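Local coordinates for protein ketosynthase (Streptomyces sp. MSC090213JE08, PDB 6KXD) that probably serves as the chain length factor that pairs with the catalytic ketosynthase in the highly reducing type II polyketide synthase of ishigamide biosynthesis, at residues B[268-282]-B[356-370]. Sequence-based numbering, arbitrary orientation.
Sequences AVTACARRALRRAGV and LVCAVDRDGAVAVAV
Leu356 meets the helix through one methyl: its CD1 lies 4.1 Å from Leu277 CG and also touches Ala273 CB, the two leucine side chains crossing at about a right angle. Two residues on, Cys358 SG packs against Val269 CG1 at 3.6 Å, and Val360 CG1 reaches Val269 CG2, so the two methyls of Val269 serve two residues, one apart, on the same face of the strand. A type I turn from Asp361 to Gly364, in which Asp361 OD2 accepts from Asp363 N as an Asx turn, then reverses the chain into strand 365-370, which runs 29° from the helix with axes 7.6 Å apart. Val366 spreads its methyls, CG1 over Val269 and Cys272 and CG2 toward Ala268 CB. Val368 meets the next turn, CG2 near Cys272 SG (3.8 Å) and Ala273 N, CG1 against Ala276 CB. With CG1 anti to its own backbone N (chi1 178°), Val370 directs that methyl to Ala280 CB at 3.6 Å, while CG2 touches Ala276 CB and Leu277 CD2. Were Leu277 cut back to an alanine, Leu356 CD1 and Val370 CG2 would probably lose the branched group lying between them. The contact thus exemplifies a helix laid on a beta hairpin by apolar packing, its small residues letting the valines come close, as befits a thiolase-type layered fold. Strand 250-259 flanks strand 365-373 and strand 287-291 flanks strand 354-360; helix 298-310 lies beside helix 265-280, and helix 180-193 packs against Val357, Ala367 and Ala369 on the other face of the hairpin.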
ATOM      1  N   ALA B 268       0.484 -19.106 -14.955  1.00 42.43           N
ATOM      2  CA  ALA B 268       0.070 -18.459 -13.710  1.00 40.84           C
ATOM      3  C   ALA B 268      -1.372 -17.965 -13.818  1.00 36.29           C
ATOM      4  O   ALA B 268      -2.115 -18.021 -12.837  1.00 39.62           O
ATOM      5  CB  ALA B 268       0.989 -17.323 -13.393  1.00 42.16           C
ATOM      6  N   VAL B 269      -1.711 -17.384 -14.967  1.00 39.20           N
ATOM      7  CA  VAL B 269      -3.071 -16.913 -15.201  1.00 41.67           C
ATOM      8  C   VAL B 269      -4.025 -18.108 -15.132  1.00 42.75           C
ATOM      9  O   VAL B 269      -5.045 -18.044 -14.506  1.00 42.17           O
ATOM     10  CB  VAL B 269      -3.223 -16.219 -16.553  1.00 41.14           C
ATOM     11  CG1 VAL B 269      -4.681 -15.973 -16.874  1.00 46.83           C
ATOM     12  CG2 VAL B 269      -2.419 -14.919 -16.629  1.00 45.81           C
ATOM     13  N   THR B 270      -3.680 -19.165 -15.852  1.00 43.13           N
ATOM     14  CA  THR B 270      -4.485 -20.406 -15.845  1.00 39.83           C
ATOM     15  C   THR B 270      -4.701 -20.916 -14.426  1.00 41.25           C
ATOM     16  O   THR B 270      -5.843 -21.159 -14.049  1.00 41.45           O
ATOM     17  CB  THR B 270      -3.871 -21.482 -16.744  1.00 43.22           C
ATOM     18  OG1 THR B 270      -3.821 -20.916 -18.054  1.00 45.67           O
ATOM     19  CG2 THR B 270      -4.660 -22.775 -16.698  1.00 46.78           C
ATOM     20  N   ALA B 271      -3.640 -20.992 -13.621  1.00 40.22           N
ATOM     21  CA  ALA B 271      -3.734 -21.536 -12.300  1.00 40.95           C
ATOM     22  C   ALA B 271      -4.574 -20.620 -11.426  1.00 42.41           C
ATOM     23  O   ALA B 271      -5.388 -21.067 -10.653  1.00 41.25           O
ATOM     24  CB  ALA B 271      -2.372 -21.751 -11.686  1.00 46.55           C
ATOM     25  N   CYS B 272      -4.333 -19.313 -11.565  1.00 39.19           N
ATOM     26  CA  CYS B 272      -5.039 -18.347 -10.797  1.00 40.33           C
ATOM     27  C   CYS B 272      -6.546 -18.380 -11.087  1.00 40.57           C
ATOM     28  O   CYS B 272      -7.349 -18.393 -10.169  1.00 40.10           O
ATOM     29  CB  CYS B 272      -4.478 -16.967 -11.108  1.00 42.90           C
ATOM     30  SG  CYS B 272      -4.960 -15.780  -9.838  1.00 45.07           S
ATOM     31  N   ALA B 273      -6.904 -18.415 -12.374  1.00 36.84           N
ATOM     32  CA  ALA B 273      -8.297 -18.413 -12.829  1.00 39.69           C
ATOM     33  C   ALA B 273      -8.976 -19.701 -12.354  1.00 40.38           C
ATOM     34  O   ALA B 273     -10.065 -19.686 -11.813  1.00 39.17           O
ATOM     35  CB  ALA B 273      -8.369 -18.266 -14.313  1.00 40.53           C
ATOM     36  N   ARG B 274      -8.277 -20.823 -12.486  1.00 40.54           N
ATOM     37  CA  ARG B 274      -8.922 -22.106 -12.105  1.00 46.27           C
ATOM     38  C   ARG B 274      -9.205 -22.137 -10.610  1.00 41.78           C
ATOM     39  O   ARG B 274     -10.295 -22.570 -10.185  1.00 43.17           O
ATOM     40  CB  ARG B 274      -8.050 -23.299 -12.497  1.00 46.52           C
ATOM     41  CG  ARG B 274      -8.133 -23.565 -13.981  1.00 49.97           C
ATOM     42  CD  ARG B 274      -7.567 -24.918 -14.368  1.00 51.38           C
ATOM     43  NE  ARG B 274      -7.499 -24.968 -15.819  1.00 55.56           N
ATOM     44  CZ  ARG B 274      -8.536 -25.096 -16.648  1.00 69.38           C
ATOM     45  NH1 ARG B 274      -9.742 -25.431 -16.213  1.00 66.43           N
ATOM     46  NH2 ARG B 274      -8.348 -24.886 -17.938  1.00 77.81           N
ATOM     47  N   ARG B 275      -8.267 -21.602  -9.809  1.00 44.91           N
ATOM     48  CA  ARG B 275      -8.457 -21.488  -8.404  1.00 47.17           C
ATOM     49  C   ARG B 275      -9.628 -20.536  -8.122  1.00 44.52           C
ATOM     50  O   ARG B 275     -10.449 -20.860  -7.305  1.00 44.22           O
ATOM     51  CB  ARG B 275      -7.203 -21.004  -7.667  1.00 48.31           C
ATOM     52  CG  ARG B 275      -7.264 -21.152  -6.152  1.00 59.72           C
ATOM     53  CD  ARG B 275      -5.906 -20.913  -5.483  1.00 76.41           C
ATOM     54  NE  ARG B 275      -5.468 -22.018  -4.620  1.00 87.13           N
ATOM     55  CZ  ARG B 275      -4.761 -23.086  -5.023  1.00 89.46           C
ATOM     56  NH1 ARG B 275      -4.399 -23.225  -6.288  1.00 83.12           N
ATOM     57  NH2 ARG B 275      -4.418 -24.025  -4.155  1.00 87.37           N
ATOM     58  N   ALA B 276      -9.680 -19.386  -8.798  1.00 40.54           N
ATOM     59  CA  ALA B 276     -10.753 -18.423  -8.561  1.00 41.21           C
ATOM     60  C   ALA B 276     -12.117 -19.061  -8.890  1.00 42.58           C
ATOM     61  O   ALA B 276     -13.128 -18.900  -8.178  1.00 41.82           O
ATOM     62  CB  ALA B 276     -10.513 -17.169  -9.348  1.00 43.56           C
ATOM     63  N   LEU B 277     -12.163 -19.802  -9.980  1.00 40.03           N
ATOM     64  CA  LEU B 277     -13.422 -20.433 -10.374  1.00 41.93           C
ATOM     65  C   LEU B 277     -13.820 -21.523  -9.370  1.00 44.09           C
ATOM     66  O   LEU B 277     -14.984 -21.564  -8.904  1.00 45.63           O
ATOM     67  CB  LEU B 277     -13.262 -20.969 -11.787  1.00 41.13           C
ATOM     68  CG  LEU B 277     -13.244 -19.924 -12.900  1.00 40.82           C
ATOM     69  CD1 LEU B 277     -12.730 -20.552 -14.181  1.00 41.70           C
ATOM     70  CD2 LEU B 277     -14.617 -19.306 -13.146  1.00 39.85           C
ATOM     71  N   ARG B 278     -12.869 -22.374  -8.998  1.00 42.91           N
ATOM     72  CA  ARG B 278     -13.125 -23.389  -7.958  1.00 49.15           C
ATOM     73  C   ARG B 278     -13.689 -22.708  -6.703  1.00 51.63           C
ATOM     74  O   ARG B 278     -14.776 -23.074  -6.190  1.00 48.79           O
ATOM     75  CB  ARG B 278     -11.847 -24.189  -7.676  1.00 56.59           C
ATOM     76  CG  ARG B 278     -11.931 -25.087  -6.446  1.00 67.83           C
ATOM     77  CD  ARG B 278     -10.897 -26.202  -6.421  1.00 73.97           C
ATOM     78  NE  ARG B 278      -9.620 -25.815  -7.019  1.00 76.19           N
ATOM     79  CZ  ARG B 278      -8.548 -25.402  -6.343  1.00 80.77           C
ATOM     80  NH1 ARG B 278      -8.601 -25.245  -5.029  1.00 80.76           N
ATOM     81  NH2 ARG B 278      -7.423 -25.149  -6.992  1.00 74.30           N
ATOM     82  N   ARG B 279     -13.000 -21.674  -6.220  1.00 46.57           N
ATOM     83  CA  ARG B 279     -13.375 -21.035  -4.951  1.00 45.63           C
ATOM     84  C   ARG B 279     -14.737 -20.341  -5.051  1.00 45.63           C
ATOM     85  O   ARG B 279     -15.448 -20.223  -4.082  1.00 47.97           O
ATOM     86  CB  ARG B 279     -12.266 -20.098  -4.472  1.00 52.00           C
ATOM     87  CG  ARG B 279     -11.043 -20.846  -3.945  1.00 63.75           C
ATOM     88  CD  ARG B 279     -10.256 -20.076  -2.899  1.00 74.36           C
ATOM     89  NE  ARG B 279     -10.470 -20.532  -1.528  1.00 88.97           N
ATOM     90  CZ  ARG B 279     -10.157 -19.827  -0.437  1.00 93.13           C
ATOM     91  NH1 ARG B 279      -9.769 -18.568  -0.548  1.00 84.09           N
ATOM     92  NH2 ARG B 279     -10.226 -20.382   0.762  1.00 93.03           N
ATOM     93  N   ALA B 280     -15.092 -19.867  -6.236  1.00 46.11           N
ATOM     94  CA  ALA B 280     -16.386 -19.304  -6.487  1.00 46.61           C
ATOM     95  C   ALA B 280     -17.463 -20.400  -6.580  1.00 49.98           C
ATOM     96  O   ALA B 280     -18.660 -20.087  -6.572  1.00 50.33           O
ATOM     97  CB  ALA B 280     -16.319 -18.512  -7.761  1.00 43.35           C
ATOM     98  N   GLY B 281     -17.038 -21.651  -6.750  1.00 46.18           N
ATOM     99  CA  GLY B 281     -17.931 -22.806  -6.938  1.00 47.53           C
ATOM    100  C   GLY B 281     -18.580 -22.798  -8.307  1.00 54.46           C
ATOM    101  O   GLY B 281     -19.728 -23.219  -8.472  1.00 48.65           O
ATOM    102  N   VAL B 282     -17.859 -22.316  -9.315  1.00 42.60           N
ATOM    103  CA  VAL B 282     -18.415 -22.314 -10.626  1.00 44.27           C
ATOM    104  C   VAL B 282     -17.445 -22.986 -11.580  1.00 44.53           C
ATOM    105  O   VAL B 282     -16.260 -23.083 -11.346  1.00 45.34           O
ATOM    106  CB  VAL B 282     -18.833 -20.919 -11.120  1.00 51.63           C
ATOM    107  CG1 VAL B 282     -19.776 -20.260 -10.127  1.00 50.37           C
ATOM    108  CG2 VAL B 282     -17.645 -20.034 -11.423  1.00 47.03           C
ATOM    109  N   LEU B 356     -15.554 -13.045 -15.105  1.00 35.59           N
ATOM    110  CA  LEU B 356     -14.188 -13.259 -14.672  1.00 35.88           C
ATOM    111  C   LEU B 356     -13.365 -12.078 -15.183  1.00 37.34           C
ATOM    112  O   LEU B 356     -13.434 -11.747 -16.382  1.00 41.20           O
ATOM    113  CB  LEU B 356     -13.648 -14.550 -15.282  1.00 37.53           C
ATOM    114  CG  LEU B 356     -12.286 -15.017 -14.789  1.00 42.92           C
ATOM    115  CD1 LEU B 356     -12.197 -16.528 -14.851  1.00 45.06           C
ATOM    116  CD2 LEU B 356     -11.186 -14.438 -15.657  1.00 43.73           C
ATOM    117  N   VAL B 357     -12.584 -11.477 -14.291  1.00 36.62           N
ATOM    118  CA  VAL B 357     -11.653 -10.412 -14.685  1.00 37.25           C
ATOM    119  C   VAL B 357     -10.256 -10.876 -14.274  1.00 37.71           C
ATOM    120  O   VAL B 357     -10.094 -11.495 -13.276  1.00 39.11           O
ATOM    121  CB  VAL B 357     -12.015  -9.046 -14.080  1.00 40.03           C
ATOM    122  CG1 VAL B 357     -13.423  -8.659 -14.450  1.00 38.96           C
ATOM    123  CG2 VAL B 357     -11.809  -8.977 -12.592  1.00 47.15           C
ATOM    124  N   CYS B 358      -9.274 -10.639 -15.129  1.00 37.75           N
ATOM    125  CA  CYS B 358      -7.975 -11.152 -14.909  1.00 38.23           C
ATOM    126  C   CYS B 358      -7.007 -10.002 -15.211  1.00 36.03           C
ATOM    127  O   CYS B 358      -7.226  -9.232 -16.171  1.00 38.31           O
ATOM    128  CB  CYS B 358      -7.700 -12.322 -15.869  1.00 43.43           C
ATOM    129  SG  CYS B 358      -6.026 -12.943 -15.604  1.00 59.92           S
ATOM    130  N   ALA B 359      -5.941  -9.892 -14.429  1.00 36.40           N
ATOM    131  CA  ALA B 359      -4.889  -8.942 -14.755  1.00 39.19           C
ATOM    132  C   ALA B 359      -3.534  -9.538 -14.413  1.00 38.87           C
ATOM    133  O   ALA B 359      -3.433 -10.384 -13.550  1.00 39.00           O
ATOM    134  CB  ALA B 359      -5.072  -7.650 -14.025  1.00 40.81           C
ATOM    135  N   VAL B 360      -2.535  -9.041 -15.155  1.00 36.61           N
ATOM    136  CA  VAL B 360      -1.121  -9.355 -14.975  1.00 37.01           C
ATOM    137  C   VAL B 360      -0.346  -8.047 -14.945  1.00 38.83           C
ATOM    138  O   VAL B 360      -0.668  -7.113 -15.597  1.00 40.04           O
ATOM    139  CB  VAL B 360      -0.603 -10.280 -16.092  1.00 39.84           C
ATOM    140  CG1 VAL B 360      -1.393 -11.562 -16.054  1.00 42.14           C
ATOM    141  CG2 VAL B 360      -0.693  -9.643 -17.480  1.00 45.86           C
ATOM    142  N   ASP B 361       0.677  -8.039 -14.115  1.00 38.15           N
ATOM    143  CA  ASP B 361       1.423  -6.871 -13.903  1.00 45.21           C
ATOM    144  C   ASP B 361       2.878  -7.207 -14.201  1.00 47.67           C
ATOM    145  O   ASP B 361       3.331  -8.360 -14.030  1.00 47.01           O
ATOM    146  CB  ASP B 361       1.167  -6.363 -12.496  1.00 42.78           C
ATOM    147  CG  ASP B 361       1.859  -5.040 -12.243  1.00 50.80           C
ATOM    148  OD1 ASP B 361       1.433  -4.053 -12.875  1.00 46.48           O
ATOM    149  OD2 ASP B 361       2.833  -5.027 -11.451  1.00 52.97           O
ATOM    150  N   ARG B 362       3.627  -6.196 -14.643  1.00 52.40           N
ATOM    151  CA  ARG B 362       5.032  -6.397 -14.960  1.00 56.23           C
ATOM    152  C   ARG B 362       5.767  -6.985 -13.760  1.00 50.00           C
ATOM    153  O   ARG B 362       6.583  -7.836 -13.917  1.00 50.23           O
ATOM    154  CB  ARG B 362       5.726  -5.094 -15.365  1.00 60.32           C
ATOM    155  CG  ARG B 362       7.246  -5.217 -15.356  1.00 67.11           C
ATOM    156  CD  ARG B 362       7.950  -4.432 -16.438  1.00 72.48           C
ATOM    157  NE  ARG B 362       7.164  -3.311 -16.916  1.00 67.30           N
ATOM    158  CZ  ARG B 362       6.965  -2.192 -16.246  1.00 66.18           C
ATOM    159  NH1 ARG B 362       7.289  -2.108 -14.965  1.00 70.55           N
ATOM    160  NH2 ARG B 362       6.457  -1.152 -16.878  1.00 61.77           N
ATOM    161  N   ASP B 363       5.426  -6.545 -12.551  1.00 50.51           N
ATOM    162  CA  ASP B 363       6.210  -6.889 -11.378  1.00 53.31           C
ATOM    163  C   ASP B 363       5.924  -8.335 -10.933  1.00 56.18           C
ATOM    164  O   ASP B 363       6.421  -8.721  -9.896  1.00 57.07           O
ATOM    165  CB  ASP B 363       6.009  -5.819 -10.301  1.00 57.58           C
ATOM    166  CG  ASP B 363       6.483  -4.423 -10.744  1.00 58.29           C
ATOM    167  OD1 ASP B 363       7.379  -4.335 -11.610  1.00 57.50           O
ATOM    168  OD2 ASP B 363       5.944  -3.427 -10.230  1.00 61.83           O
ATOM    169  N   GLY B 364       5.166  -9.119 -11.733  1.00 55.06           N
ATOM    170  CA  GLY B 364       5.064 -10.605 -11.596  1.00 50.23           C
ATOM    171  C   GLY B 364       3.700 -11.097 -11.076  1.00 50.39           C
ATOM    172  O   GLY B 364       3.359 -12.296 -11.155  1.00 48.26           O
ATOM    173  N   ALA B 365       2.884 -10.170 -10.576  1.00 41.66           N
ATOM    174  CA  ALA B 365       1.610 -10.508  -9.959  1.00 40.87           C
ATOM    175  C   ALA B 365       0.567 -10.884 -11.013  1.00 41.32           C
ATOM    176  O   ALA B 365       0.520 -10.328 -12.107  1.00 39.40           O
ATOM    177  CB  ALA B 365       1.135  -9.362  -9.127  1.00 42.29           C
ATOM    178  N   VAL B 366      -0.283 -11.850 -10.655  1.00 38.55           N
ATOM    179  CA  VAL B 366      -1.437 -12.198 -11.388  1.00 35.19           C
ATOM    180  C   VAL B 366      -2.635 -12.196 -10.427  1.00 31.96           C
ATOM    181  O   VAL B 366      -2.527 -12.556  -9.261  1.00 36.96           O
ATOM    182  CB  VAL B 366      -1.239 -13.575 -12.056  1.00 41.50           C
ATOM    183  CG1 VAL B 366      -2.511 -14.035 -12.733  1.00 42.73           C
ATOM    184  CG2 VAL B 366      -0.063 -13.521 -13.047  1.00 47.35           C
ATOM    185  N   ALA B 367      -3.763 -11.690 -10.897  1.00 38.42           N
ATOM    186  CA  ALA B 367      -4.977 -11.739 -10.073  1.00 37.83           C
ATOM    187  C   ALA B 367      -6.197 -11.977 -10.966  1.00 35.07           C
ATOM    188  O   ALA B 367      -6.284 -11.528 -12.134  1.00 35.75           O
ATOM    189  CB  ALA B 367      -5.086 -10.481  -9.265  1.00 35.95           C
ATOM    190  N   VAL B 368      -7.176 -12.683 -10.374  1.00 35.54           N
ATOM    191  CA  VAL B 368      -8.367 -13.004 -11.022  1.00 36.11           C
ATOM    192  C   VAL B 368      -9.510 -12.784 -10.046  1.00 34.89           C
ATOM    193  O   VAL B 368      -9.380 -13.154  -8.899  1.00 39.85           O
ATOM    194  CB  VAL B 368      -8.357 -14.456 -11.527  1.00 38.28           C
ATOM    195  CG1 VAL B 368      -9.721 -14.846 -12.065  1.00 39.23           C
ATOM    196  CG2 VAL B 368      -7.285 -14.681 -12.573  1.00 40.90           C
ATOM    197  N   ALA B 369     -10.591 -12.170 -10.536  1.00 38.33           N
ATOM    198  CA  ALA B 369     -11.805 -12.095  -9.759  1.00 38.48           C
ATOM    199  C   ALA B 369     -12.942 -12.754 -10.531  1.00 35.82           C
ATOM    200  O   ALA B 369     -13.122 -12.522 -11.737  1.00 38.47           O
ATOM    201  CB  ALA B 369     -12.165 -10.680  -9.377  1.00 36.88           C
ATOM    202  N   VAL B 370     -13.789 -13.457  -9.770  1.00 39.28           N
ATOM    203  CA  VAL B 370     -15.021 -14.066 -10.311  1.00 37.84           C
ATOM    204  C   VAL B 370     -16.223 -13.371  -9.671  1.00 35.46           C
ATOM    205  O   VAL B 370     -16.291 -13.230  -8.444  1.00 37.99           O
ATOM    206  CB  VAL B 370     -15.025 -15.579 -10.063  1.00 39.53           C
ATOM    207  CG1 VAL B 370     -16.302 -16.239 -10.551  1.00 44.49           C
ATOM    208  CG2 VAL B 370     -13.827 -16.227 -10.713  1.00 37.27           C
TER